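Local coordinates for secreted protein (Streptomyces lividans TK24, PDB 5LXZ) that probably acts as a copper-dependent oxidase of the galactose oxidase-like AA5 family, using a metalloradical copper centre, at residues V115-N120 with Y207-K212; G135-K140 with T187-N192; T141-D146 with E177-G182; K212-K217 with V373-L378. The protein carries 1 engineered substitution. One frame throughout, in Å; residues are numbered along the deposited sequence.

Contact 1 of 4, residues V115-N120 with Y207-K212; sequences VVHNEN and YGIAQK
The imidazole of His117 and the phenol of Tyr207 come together through different choices of first torsion. His117 places CG beside its backbone N (chi1 -75°), whereas Tyr207 wedges its CG between the backbone N and the carbonyl carbon (chi1 59°), which folds the phenol back over the neighbouring strand. The rings lie nearly parallel, with planes 18° apart, but are slid so far that they barely overlap. What sits over the face of the phenol is instead His117 CB, 3.7 Å from the centroid of the Tyr207 ring in a CH-pi contact. Beyond it, Tyr207 OH reaches to 3.4 Å from His117 CD2. In one of its two conformers Glu119 brings its carboxylate to the edge of the phenol, a contact that remains doubtful. Ile209 takes up the imidazole where the phenol leaves off: its CG1 approaches His117 CE1 obliquely at 3.6 Å. Rotation of the imidazole is further fixed by a bond from His117 ND1 to Val115 O, 3.2 Å long. Val115 O lies in the ring plane and also accepts from Ile209 N at 2.8 Å; the two donors arrive from opposite faces of the carbonyl. The backbones pair antiparallel, Val115 with Ile209 and His117 with Tyr207 as hydrogen-bonded pairs and Val116 with Gly208 as the non-hydrogen-bonded pair between them; the bond from His117 N to Tyr207 O measures 2.7 Å. Strand 111-118 lies between strand 206-210 and strand 164-177, whose Pro169 and Leu171 touch His117, while strand 191-195 continues the sheet beyond strand 206-210.

Contact 2 of 4, residues G135-K140 with T187-N192; sequences GKENGK and TGTEDN. With EDO (1,2-ethanediol), chain Q.
Asp191 OD2 receives two backbone N-H groups from the loop opposite, Glu137 N at 2.9 Å and Asn138 N at 2.8 Å. The first follows the syn lone pair, on the side of the other carboxylate oxygen, though the N-H itself is bent; the second is nearly straight but comes in 29° out of the carboxylate plane. With CG anti to its own backbone N (chi1 -155°), Asp191 carries the carboxylate into the turn formed by 136-138, whose backbone angles are helical, and two successive N-H groups there would stabilise its negative charge. The amide of Asn138 lies steeply across that carboxylate, and its ND2 rests 3.4 Å from the methyl CG2 of Thr187. Residues 135-140 make the connection of a beta-hairpin, joining antiparallel strands 132-135 and 141-144. The connection is braced from within by Gly135 N to Lys140 O and Gly139 N to Gly135 O, and by an Asx turn in which Asn138 OD1 accepts from Lys140 N at 2.8 Å. Strand 191-195 flanks the hairpin beside strand 132-135, and there Lys136 N donates to Asn192 O at 2.8 Å in a bond close to straight. The extended side chain of Lys136 then runs across Asn192, and its NZ meets OD1 of Asn192 at 2.9 Å from above the plane of the amide. Asn138 ND2 donates to Tyr193 OH and to a water that in turn donates to Thr189 O. Lys140, sliding past Thr187 in the opposite direction, sends its ammonium to Glu186 O, while Thr187 OG1 is bonded to Leu213 N.

Contact 3 of 4, residues T141-D146 with E177-G182; sequences TFVSKD and EAQKSG
Val143 and Glu177 exchange two backbone bonds, Val143 N to Glu177 O at 2.8 Å and Glu177 N to Val143 O at 2.9 Å, each donor lying above the plane of the carbonyl it meets. Around this hydrogen-bonded antiparallel pair the side chains spread along the two segments. In one of the two conformers of Val143, CG2 lies 3.4 Å from Gln179 CG, a tentative contact in which the side chains cross at about a right angle. Phe142 turns its ring the other way, with CD2 3.5 Å from Ala178 N and Glu177 C at the ring edge. Lys145, bent at its second torsion (chi2 -66°), doubles back so that CE lies 3.4 Å from Glu177 OE2; its NZ is farther from the carboxylate, leaving only a long salt bridge. A water makes good the distance, accepting from Lys145 NZ at 2.8 Å while donating to Glu177 OE2 and to Ala178 O. A second water performs a similar service at the opposite end, donating to Thr141 O and accepting from both Gln179 N and Gln179 NE2, the latter at 2.7 Å. In the next shell the other carboxylate oxygen, Glu177 OE1, is bonded to Tyr175 OH and Asp106 N, which would hold the carboxylate in its rotation, and Thr141 OG1 pairs with Thr134 OG1 of strand 132-135. The Phe142 ring also packs on Leu213 and Val176. Here the chain leaves strand 164-177 for the loop leading to strand 191-195, so the pair lies at the end of the ladder between strands 141-144 and 164-177, two neighbours in the curled antiparallel sheet of the GlxA beta-barrel domain.

Contact 4 of 4, residues K212-K217 with V373-L378; sequences KLALDK and VGESKL. With EDO (1,2-ethanediol), chain J.
Electrostatic pairing joins the segments first: Lys212 NZ meets Glu375 OE2 at 2.8 Å, using the anti lone pair of that oxygen. The lysine reaches it with an otherwise extended chain that crosses the glutamate at about a right angle. Glu375, also extended, projects from a type II' beta turn running from Val373 to Ser376, with Gly374 carrying the positive phi (60°). Hydrogen bonds with the backbone come next. Leu215 N donates to Glu375 OE1 at 2.9 Å and Asp216 N to Glu375 OE2 at 3.0 Å, both on the syn side; each N-H thus has its main bond to a different oxygen, and Asp216 N adds a weak one to Glu375 OE1. OE2 is therefore held by the lysine and an amide together, and the donors would probably keep this buried acid ionised. The remaining contacts are carbon against carboxylate oxygen: Ala214 CB lies 3.3 Å from Glu375 OE1, and Asp216 CB lies 3.2 Å from OE2 of the same glutamate. Like charge is present too, since Asp216 OD2 stands 4.8 Å from Glu375 OE2, but the aspartate is engaged by Arg428 in a salt bridge and by Tyr427 OH. The side chain of Asp216 is about 9 Å from a bound copper ion. Residues 212-217 connect strand 206-210 of the barrel sheet to strand 218-222, whereas residues 373-378 link strands 364-368 and 383-387, the two inner strands of a four-stranded propeller blade.

Overall arrangement
Contacts 1, 2 and 3 all belong to the GlxA beta-barrel domain and reach one curled antiparallel sheet, with centres 12 to 16 Å apart. Along the chain contact 3 falls between the segments of contact 2, and both fall between those of contact 1. Contacts 1 and 2 meet where strands 206-210 and 191-195 run side by side; contacts 2 and 3 touch through Thr187 and Phe142. Contact 4 follows in series, sharing Lys212 with contact 1, and lies 12 Å from contact 2 between centres. It carries the connection across to a propeller blade, giving one of the links between the barrel and the propeller.

Contact 1 of 4, residues V115-N120 with Y207-K212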
loop_
_atom_site.group_PDB
_atom_site.type_symbol
_atom_site.label_atom_id
_atom_site.label_comp_id
_atom_site.label_asym_id
_atom_site.label_seq_id
_atom_site.Cartn_x
_atom_site.Cartn_y
_atom_site.Cartn_z
ATOM N N VAL A 115 18.886 -17.210 4.801
ATOM C CA VAL A 115 18.181 -18.431 5.197
ATOM C C VAL A 115 18.853 -19.555 4.458
ATOM O O VAL A 115 18.704 -19.693 3.258
ATOM C CB VAL A 115 16.695 -18.374 4.882
ATOM C CG1 VAL A 115 16.012 -19.689 5.291
ATOM C CG2 VAL A 115 16.099 -17.170 5.567
ATOM N N VAL A 116 19.602 -20.398 5.169
ATOM C CA VAL A 116 20.284 -21.494 4.522
ATOM C C VAL A 116 19.334 -22.680 4.495
ATOM O O VAL A 116 18.704 -22.994 5.513
ATOM C CB VAL A 116 21.606 -21.853 5.231
ATOM C CG1 VAL A 116 22.363 -22.928 4.468
ATOM C CG2 VAL A 116 22.460 -20.607 5.504
ATOM N N HIS A 117 19.269 -23.315 3.340
ATOM C CA HIS A 117 18.425 -24.460 3.048
ATOM C C HIS A 117 19.286 -25.711 2.979
ATOM O O HIS A 117 20.317 -25.692 2.369
ATOM C CB HIS A 117 17.739 -24.287 1.700
ATOM C CG HIS A 117 16.618 -23.315 1.703
ATOM N ND1 HIS A 117 16.796 -21.988 2.027
ATOM C CD2 HIS A 117 15.313 -23.458 1.407
ATOM C CE1 HIS A 117 15.642 -21.360 1.945
ATOM N NE2 HIS A 117 14.730 -22.219 1.557
ATOM N N ASN A 118 18.847 -26.781 3.655
ATOM C CA ASN A 118 19.502 -28.085 3.570
ATOM C C ASN A 118 18.467 -29.085 3.076
ATOM O O ASN A 118 17.508 -29.393 3.798
ATOM C CB ASN A 118 20.041 -28.467 4.933
ATOM C CG ASN A 118 20.644 -29.865 4.952
ATOM O OD1 ASN A 118 20.969 -30.448 3.918
ATOM N ND2 ASN A 118 20.829 -30.395 6.166
ATOM N N GLU A 119 18.666 -29.569 1.846
ATOM C CA GLU A 119 17.782 -30.553 1.235
ATOM C C GLU A 119 18.126 -31.993 1.643
ATOM O O GLU A 119 17.440 -32.899 1.247
ATOM C CB GLU A 119 17.843 -30.442 -0.285
ATOM C CG GLU A 119 17.403 -29.076 -0.790
ATOM C CD GLU A 119 17.175 -29.041 -2.285
ATOM O OE1 GLU A 119 17.708 -29.909 -3.002
ATOM O OE2 GLU A 119 16.462 -28.128 -2.734
ATOM N N ASN A 120 19.201 -32.178 2.404
ATOM C CA ASN A 120 19.645 -33.530 2.834
ATOM C C ASN A 120 18.883 -33.972 4.084
ATOM O O ASN A 120 19.061 -33.394 5.139
ATOM C CB ASN A 120 21.147 -33.547 3.080
ATOM C CG ASN A 120 21.712 -34.970 3.147
ATOM O OD1 ASN A 120 20.970 -35.901 3.383
ATOM N ND2 ASN A 120 22.995 -35.123 2.911
ATOM N N TYR A 207 21.971 -24.419 -0.035
ATOM C CA TYR A 207 22.028 -23.071 -0.669
ATOM C C TYR A 207 21.361 -22.068 0.240
ATOM O O TYR A 207 20.658 -22.428 1.172
ATOM C CB TYR A 207 21.343 -23.095 -2.034
ATOM C CG TYR A 207 19.914 -23.504 -1.989
ATOM C CD1 TYR A 207 19.558 -24.863 -2.009
ATOM C CD2 TYR A 207 18.902 -22.572 -1.862
ATOM C CE1 TYR A 207 18.245 -25.235 -1.939
ATOM C CE2 TYR A 207 17.580 -22.954 -1.783
ATOM C CZ TYR A 207 17.260 -24.287 -1.810
ATOM O OH TYR A 207 15.921 -24.630 -1.747
ATOM N N GLY A 208 21.559 -20.786 -0.048
ATOM C CA GLY A 208 20.982 -19.729 0.747
ATOM C C GLY A 208 19.907 -19.004 -0.019
ATOM O O GLY A 208 19.936 -19.003 -1.268
ATOM N N ILE A 209 18.966 -18.467 0.707
ATOM C CA ILE A 209 18.014 -17.466 0.155
ATOM C C ILE A 209 18.035 -16.260 1.050
ATOM O O ILE A 209 17.877 -16.383 2.261
ATOM C CB ILE A 209 16.575 -17.996 0.053
ATOM C CG1 ILE A 209 16.537 -19.264 -0.793
ATOM C CG2 ILE A 209 15.644 -16.908 -0.512
ATOM C CD1 ILE A 209 16.583 -19.072 -2.278
ATOM N N ALA A 210 18.178 -15.060 0.483
ATOM C CA ALA A 210 18.119 -13.870 1.273
ATOM C C ALA A 210 17.322 -12.846 0.510
ATOM O O ALA A 210 17.403 -12.824 -0.711
ATOM C CB ALA A 210 19.501 -13.324 1.528
ATOM N N GLN A 211 16.616 -12.011 1.244
ATOM C CA GLN A 211 16.070 -10.776 0.715
ATOM C C GLN A 211 17.169 -9.747 0.587
ATOM O O GLN A 211 18.364 -10.099 0.627
ATOM C CB GLN A 211 14.931 -10.284 1.606
ATOM C CG GLN A 211 13.816 -11.270 1.762
ATOM C CD GLN A 211 13.190 -11.638 0.453
ATOM O OE1 GLN A 211 12.986 -10.779 -0.425
ATOM N NE2 GLN A 211 12.968 -12.920 0.264
ATOM N N LYS A 212 16.839 -8.492 0.383
ATOM C CA LYS A 212 17.855 -7.457 0.260
ATOM C C LYS A 212 18.891 -7.514 1.383
ATOM O O LYS A 212 18.553 -7.672 2.559
ATOM C CB LYS A 212 17.254 -6.075 0.169
ATOM C CG LYS A 212 16.537 -5.612 1.394
ATOM C CD LYS A 212 16.321 -4.100 1.370
ATOM C CE LYS A 212 15.877 -3.678 2.773
ATOM N NZ LYS A 212 15.746 -2.205 2.942
#

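Contact 2 of 4, residues G135-K140 with T187-N192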
loop_
_atom_site.group_PDB
_atom_site.type_symbol
_atom_site.label_atom_id
_atom_site.label_comp_id
_atom_site.label_asym_id
_atom_site.label_seq_id
_atom_site.Cartn_x
_atom_site.Cartn_y
_atom_site.Cartn_z
ATOM N N GLY A 135 25.494 -14.536 -4.688
ATOM C CA GLY A 135 24.178 -14.522 -5.302
ATOM C C GLY A 135 24.286 -15.055 -6.717
ATOM O O GLY A 135 25.080 -14.568 -7.540
ATOM N N LYS A 136 23.468 -16.041 -7.040
ATOM C CA LYS A 136 23.574 -16.667 -8.351
ATOM C C LYS A 136 23.170 -15.721 -9.484
ATOM O O LYS A 136 23.690 -15.810 -10.602
ATOM C CB LYS A 136 22.762 -17.957 -8.365
ATOM C CG LYS A 136 23.381 -18.971 -7.435
ATOM C CD LYS A 136 22.491 -20.183 -7.277
ATOM C CE LYS A 136 23.078 -21.161 -6.284
ATOM N NZ LYS A 136 22.198 -22.317 -6.075
ATOM N N GLU A 137 22.240 -14.837 -9.199
ATOM C CA GLU A 137 21.886 -13.778 -10.145
ATOM C C GLU A 137 22.732 -12.529 -9.935
ATOM O O GLU A 137 23.274 -11.973 -10.903
ATOM C CB GLU A 137 20.404 -13.451 -10.035
ATOM C CG GLU A 137 19.902 -12.424 -11.016
ATOM C CD GLU A 137 18.552 -11.854 -10.643
ATOM O OE1 GLU A 137 18.304 -11.606 -9.442
ATOM O OE2 GLU A 137 17.775 -11.604 -11.596
ATOM N N ASN A 138 22.788 -12.037 -8.700
ATOM C CA ASN A 138 23.454 -10.734 -8.462
ATOM C C ASN A 138 24.976 -10.759 -8.480
ATOM O O ASN A 138 25.594 -9.696 -8.616
ATOM C CB ASN A 138 22.934 -10.014 -7.208
ATOM C CG ASN A 138 23.182 -10.778 -5.915
ATOM O OD1 ASN A 138 24.279 -11.302 -5.677
ATOM N ND2 ASN A 138 22.153 -10.866 -5.092
ATOM N N GLY A 139 25.584 -11.922 -8.319
ATOM C CA GLY A 139 27.037 -12.069 -8.363
ATOM C C GLY A 139 27.750 -11.508 -7.166
ATOM O O GLY A 139 28.980 -11.458 -7.209
ATOM N N LYS A 140 27.022 -11.115 -6.125
ATOM C CA LYS A 140 27.621 -10.447 -4.957
ATOM C C LYS A 140 27.843 -11.425 -3.827
ATOM O O LYS A 140 27.071 -12.360 -3.639
ATOM C CB LYS A 140 26.758 -9.270 -4.506
ATOM C CG LYS A 140 26.841 -8.164 -5.557
ATOM C CD LYS A 140 26.055 -6.942 -5.215
ATOM C CE LYS A 140 26.161 -5.977 -6.360
ATOM N NZ LYS A 140 25.238 -4.864 -6.142
ATOM N N THR A 187 22.576 -5.544 -2.162
ATOM C CA THR A 187 21.567 -6.096 -3.052
ATOM C C THR A 187 20.239 -5.466 -2.724
ATOM O O THR A 187 20.020 -4.969 -1.613
ATOM C CB THR A 187 21.464 -7.625 -2.956
ATOM O OG1 THR A 187 20.839 -7.985 -1.730
ATOM C CG2 THR A 187 22.837 -8.272 -3.061
ATOM N N GLY A 188 19.310 -5.520 -3.685
ATOM C CA GLY A 188 17.993 -4.932 -3.472
ATOM C C GLY A 188 16.827 -5.877 -3.626
ATOM O O GLY A 188 15.713 -5.470 -3.382
ATOM N N THR A 189 17.078 -7.118 -4.004
ATOM C CA THR A 189 16.000 -8.091 -4.195
ATOM C C THR A 189 16.479 -9.442 -3.699
ATOM O O THR A 189 17.671 -9.651 -3.490
ATOM C CB THR A 189 15.573 -8.211 -5.671
ATOM O OG1 THR A 189 16.680 -8.630 -6.499
ATOM C CG2 THR A 189 15.017 -6.884 -6.164
ATOM N N GLU A 190 15.544 -10.366 -3.555
ATOM C CA GLU A 190 15.874 -11.721 -3.170
ATOM C C GLU A 190 16.798 -12.376 -4.191
ATOM O O GLU A 190 16.620 -12.221 -5.403
ATOM C CB GLU A 190 14.593 -12.528 -3.109
ATOM C CG GLU A 190 14.749 -13.993 -2.730
ATOM C CD GLU A 190 13.452 -14.754 -2.842
ATOM O OE1 GLU A 190 12.485 -14.297 -2.207
ATOM O OE2 GLU A 190 13.437 -15.819 -3.525
ATOM N N ASP A 191 17.717 -13.199 -3.712
ATOM C CA ASP A 191 18.479 -14.075 -4.575
ATOM C C ASP A 191 18.713 -15.415 -3.863
ATOM O O ASP A 191 18.490 -15.523 -2.673
ATOM C CB ASP A 191 19.793 -13.436 -5.058
ATOM C CG ASP A 191 20.314 -14.015 -6.364
ATOM O OD1 ASP A 191 19.648 -14.908 -7.006
ATOM O OD2 ASP A 191 21.411 -13.560 -6.776
ATOM N N ASN A 192 19.081 -16.395 -4.663
ATOM C CA ASN A 192 19.534 -17.701 -4.231
ATOM C C ASN A 192 21.036 -17.648 -4.246
ATOM O O ASN A 192 21.646 -17.197 -5.257
ATOM C CB ASN A 192 18.997 -18.754 -5.203
ATOM C CG ASN A 192 19.316 -20.165 -4.827
ATOM O OD1 ASN A 192 20.449 -20.513 -4.593
ATOM N ND2 ASN A 192 18.301 -21.026 -4.910
HETATM C C1 EDO Q . 11.040 -17.717 -6.484
HETATM O O1 EDO Q . 10.745 -17.217 -7.786
HETATM C C2 EDO Q . 11.356 -16.502 -5.640
HETATM O O2 EDO Q . 11.266 -16.690 -4.231
HETATM O O HOH W 1 16.416 -11.118 -7.796
HETATM O O HOH W 2 16.793 -14.473 -8.210
HETATM O O HOH W 3 19.660 -9.585 -5.607
#

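Contact 3 of 4, residues T141-D146 with E177-G182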
loop_
_atom_site.group_PDB
_atom_site.type_symbol
_atom_site.label_atom_id
_atom_site.label_comp_id
_atom_site.label_asym_id
_atom_site.label_seq_id
_atom_site.Cartn_x
_atom_site.Cartn_y
_atom_site.Cartn_z
ATOM N N THR A 141 28.910 -11.209 -3.060
ATOM C CA THR A 141 29.315 -12.117 -1.995
ATOM C C THR A 141 29.124 -11.500 -0.599
ATOM O O THR A 141 29.394 -10.323 -0.388
ATOM C CB THR A 141 30.775 -12.552 -2.208
ATOM O OG1 THR A 141 30.854 -13.278 -3.446
ATOM C CG2 THR A 141 31.272 -13.445 -1.103
ATOM N N PHE A 142 28.675 -12.339 0.313
ATOM C CA PHE A 142 28.472 -12.010 1.722
ATOM C C PHE A 142 29.038 -13.094 2.561
ATOM O O PHE A 142 29.023 -14.264 2.160
ATOM C CB PHE A 142 26.993 -11.781 2.022
ATOM C CG PHE A 142 26.402 -10.699 1.163
ATOM C CD1 PHE A 142 25.955 -10.983 -0.135
ATOM C CD2 PHE A 142 26.381 -9.385 1.584
ATOM C CE1 PHE A 142 25.491 -9.988 -0.936
ATOM C CE2 PHE A 142 25.887 -8.382 0.769
ATOM C CZ PHE A 142 25.469 -8.679 -0.493
ATOM N N VAL A 143 29.546 -12.711 3.732
ATOM C CA VAL A 143 30.255 -13.627 4.613
ATOM C C VAL A 143 29.553 -13.736 5.956
ATOM O O VAL A 143 29.163 -12.706 6.510
ATOM C CB VAL A 143 31.682 -13.091 4.852
ATOM C CG1 VAL A 143 32.528 -14.154 5.529
ATOM C CG2 VAL A 143 32.322 -12.669 3.537
ATOM N N SER A 144 29.408 -14.943 6.488
ATOM C CA SER A 144 28.865 -15.098 7.824
ATOM C C SER A 144 29.902 -14.707 8.896
ATOM O O SER A 144 31.096 -14.828 8.675
ATOM C CB SER A 144 28.424 -16.529 8.059
ATOM O OG SER A 144 29.549 -17.426 7.963
ATOM N N LYS A 145 29.421 -14.235 10.041
ATOM C CA LYS A 145 30.286 -13.862 11.174
ATOM C C LYS A 145 30.303 -14.904 12.290
ATOM O O LYS A 145 31.200 -14.914 13.154
ATOM C CB LYS A 145 29.854 -12.494 11.718
ATOM C CG LYS A 145 29.968 -11.352 10.715
ATOM C CD LYS A 145 31.408 -11.067 10.336
ATOM C CE LYS A 145 31.499 -9.900 9.367
ATOM N NZ LYS A 145 32.879 -9.764 8.853
ATOM N N ASP A 146 29.335 -15.791 12.263
ATOM C CA ASP A 146 29.200 -16.887 13.170
ATOM C C ASP A 146 28.916 -18.156 12.401
ATOM O O ASP A 146 28.398 -18.125 11.282
ATOM C CB ASP A 146 28.021 -16.666 14.129
ATOM C CG ASP A 146 28.415 -15.912 15.380
ATOM O OD1 ASP A 146 29.563 -16.092 15.864
ATOM O OD2 ASP A 146 27.566 -15.142 15.861
ATOM N N GLU A 177 27.363 -10.491 5.887
ATOM C CA GLU A 177 27.779 -9.134 5.635
ATOM C C GLU A 177 28.773 -9.057 4.501
ATOM O O GLU A 177 29.625 -9.950 4.368
ATOM C CB GLU A 177 28.417 -8.623 6.920
ATOM C CG GLU A 177 28.719 -7.149 6.985
ATOM C CD GLU A 177 29.116 -6.771 8.401
ATOM O OE1 GLU A 177 28.220 -6.511 9.213
ATOM O OE2 GLU A 177 30.340 -6.742 8.676
ATOM N N ALA A 178 28.747 -7.978 3.750
ATOM C CA ALA A 178 29.753 -7.744 2.709
ATOM C C ALA A 178 31.135 -7.596 3.356
ATOM O O ALA A 178 31.247 -7.143 4.469
ATOM C CB ALA A 178 29.434 -6.501 1.921
ATOM N N GLN A 179 32.153 -7.982 2.614
ATOM C CA GLN A 179 33.545 -7.833 3.095
ATOM C C GLN A 179 33.980 -6.380 3.154
ATOM O O GLN A 179 34.739 -5.988 4.054
ATOM C CB GLN A 179 34.468 -8.648 2.191
ATOM C CG GLN A 179 34.133 -10.140 2.232
ATOM C CD GLN A 179 34.701 -10.927 1.069
ATOM O OE1 GLN A 179 35.724 -11.584 1.222
ATOM N NE2 GLN A 179 34.030 -10.879 -0.093
ATOM N N LYS A 180 33.497 -5.574 2.225
ATOM C CA LYS A 180 33.874 -4.166 2.098
ATOM C C LYS A 180 32.694 -3.233 2.307
ATOM O O LYS A 180 31.556 -3.575 2.001
ATOM C CB LYS A 180 34.452 -3.896 0.715
ATOM C CG LYS A 180 35.710 -4.680 0.391
ATOM C CD LYS A 180 36.341 -4.164 -0.893
ATOM C CE LYS A 180 37.408 -5.092 -1.435
ATOM N NZ LYS A 180 38.171 -4.424 -2.525
ATOM N N SER A 181 32.990 -2.031 2.789
ATOM C CA SER A 181 31.973 -1.010 3.022
ATOM C C SER A 181 31.478 -0.428 1.736
ATOM O O SER A 181 32.197 -0.404 0.737
ATOM C CB SER A 181 32.563 0.107 3.912
ATOM O OG SER A 181 32.917 -0.442 5.159
ATOM N N GLY A 182 30.232 0.046 1.751
ATOM C CA GLY A 182 29.708 0.854 0.684
ATOM C C GLY A 182 28.505 0.265 -0.036
ATOM O O GLY A 182 28.299 -0.956 -0.062
HETATM O O HOH W 4 31.808 -9.282 0.078
HETATM O O HOH W 5 32.260 -7.763 6.981
#

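Contact 4 of 4, residues K212-K217 with V373-L378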
loop_
_atom_site.group_PDB
_atom_site.type_symbol
_atom_site.label_atom_id
_atom_site.label_comp_id
_atom_site.label_asym_id
_atom_site.label_seq_id
_atom_site.Cartn_x
_atom_site.Cartn_y
_atom_site.Cartn_z
ATOM N N LYS A 212 16.839 -8.492 0.383
ATOM C CA LYS A 212 17.855 -7.457 0.260
ATOM C C LYS A 212 18.891 -7.514 1.383
ATOM O O LYS A 212 18.553 -7.672 2.559
ATOM C CB LYS A 212 17.254 -6.075 0.169
ATOM C CG LYS A 212 16.537 -5.612 1.394
ATOM C CD LYS A 212 16.321 -4.100 1.370
ATOM C CE LYS A 212 15.877 -3.678 2.773
ATOM N NZ LYS A 212 15.746 -2.205 2.942
ATOM N N LEU A 213 20.128 -7.361 0.970
ATOM C CA LEU A 213 21.289 -7.305 1.870
ATOM C C LEU A 213 21.901 -5.927 1.661
ATOM O O LEU A 213 22.626 -5.680 0.682
ATOM C CB LEU A 213 22.263 -8.436 1.576
ATOM C CG LEU A 213 21.715 -9.859 1.760
ATOM C CD1 LEU A 213 22.688 -10.916 1.237
ATOM C CD2 LEU A 213 21.319 -10.141 3.217
ATOM N N ALA A 214 21.548 -5.010 2.554
ATOM C CA ALA A 214 21.846 -3.632 2.330
ATOM C C ALA A 214 22.121 -2.953 3.683
ATOM O O ALA A 214 22.602 -3.613 4.584
ATOM C CB ALA A 214 20.738 -2.985 1.477
ATOM N N LEU A 215 21.875 -1.660 3.789
ATOM C CA LEU A 215 22.246 -0.920 4.970
ATOM C C LEU A 215 21.152 -0.634 5.959
ATOM O O LEU A 215 21.448 -0.310 7.131
ATOM C CB LEU A 215 22.921 0.373 4.520
ATOM C CG LEU A 215 24.247 0.149 3.809
ATOM C CD1 LEU A 215 24.823 1.478 3.357
ATOM C CD2 LEU A 215 25.236 -0.628 4.662
ATOM N N ASP A 216 19.892 -0.716 5.551
ATOM C CA ASP A 216 18.768 -0.576 6.463
ATOM C C ASP A 216 18.282 -1.993 6.779
ATOM O O ASP A 216 17.414 -2.544 6.089
ATOM C CB ASP A 216 17.698 0.312 5.808
ATOM C CG ASP A 216 16.556 0.629 6.699
ATOM O OD1 ASP A 216 16.604 0.348 7.930
ATOM O OD2 ASP A 216 15.547 1.133 6.140
ATOM N N LYS A 217 18.896 -2.591 7.804
ATOM C CA LYS A 217 18.880 -4.034 8.063
ATOM C C LYS A 217 17.890 -4.414 9.139
ATOM O O LYS A 217 18.016 -3.961 10.282
ATOM C CB LYS A 217 20.254 -4.486 8.560
ATOM C CG LYS A 217 21.406 -4.009 7.743
ATOM C CD LYS A 217 22.722 -4.474 8.348
ATOM C CE LYS A 217 23.877 -3.938 7.568
ATOM N NZ LYS A 217 25.149 -4.103 8.362
ATOM N N VAL A 373 14.942 -0.832 -6.982
ATOM C CA VAL A 373 14.717 -1.896 -6.032
ATOM C C VAL A 373 15.541 -1.671 -4.734
ATOM O O VAL A 373 16.690 -1.191 -4.760
ATOM C CB VAL A 373 15.017 -3.290 -6.617
ATOM C CG1 VAL A 373 14.014 -3.630 -7.699
ATOM C CG2 VAL A 373 16.460 -3.401 -7.101
ATOM N N GLY A 374 14.947 -2.048 -3.608
ATOM C CA GLY A 374 15.613 -1.944 -2.320
ATOM C C GLY A 374 15.999 -0.532 -1.998
ATOM O O GLY A 374 15.149 0.361 -2.063
ATOM N N GLU A 375 17.272 -0.320 -1.681
ATOM C CA GLU A 375 17.757 0.970 -1.201
ATOM C C GLU A 375 18.381 1.791 -2.296
ATOM O O GLU A 375 19.184 2.712 -2.035
ATOM C CB GLU A 375 18.700 0.761 -0.001
ATOM C CG GLU A 375 17.995 0.071 1.125
ATOM C CD GLU A 375 18.859 -0.365 2.300
ATOM O OE1 GLU A 375 20.023 0.077 2.369
ATOM O OE2 GLU A 375 18.353 -1.229 3.046
ATOM N N SER A 376 18.014 1.492 -3.524
ATOM C CA SER A 376 18.524 2.188 -4.681
ATOM C C SER A 376 18.358 3.686 -4.600
ATOM O O SER A 376 17.350 4.217 -4.062
ATOM C CB SER A 376 17.766 1.707 -5.895
ATOM O OG SER A 376 18.096 2.364 -7.104
ATOM N N LYS A 377 19.331 4.391 -5.189
ATOM C CA LYS A 377 19.220 5.841 -5.387
ATOM C C LYS A 377 18.368 6.251 -6.557
ATOM O O LYS A 377 18.104 7.443 -6.749
ATOM C CB LYS A 377 20.622 6.472 -5.547
ATOM C CG LYS A 377 21.441 6.366 -4.317
ATOM C CD LYS A 377 22.581 7.377 -4.292
ATOM C CE LYS A 377 23.054 7.564 -2.871
ATOM N NZ LYS A 377 21.992 8.164 -2.027
ATOM N N LEU A 378 17.968 5.323 -7.410
ATOM C CA LEU A 378 17.136 5.676 -8.537
ATOM C C LEU A 378 15.738 6.103 -8.057
ATOM O O LEU A 378 15.178 5.474 -7.181
ATOM C CB LEU A 378 16.972 4.484 -9.475
ATOM C CG LEU A 378 18.208 3.880 -10.139
ATOM C CD1 LEU A 378 17.783 2.634 -10.926
ATOM C CD2 LEU A 378 18.801 4.940 -11.056
HETATM C C1 EDO J . 20.323 2.760 3.567
HETATM O O1 EDO J . 20.617 2.368 2.211
HETATM C C2 EDO J . 21.460 3.700 3.966
HETATM O O2 EDO J . 21.271 4.906 3.280
#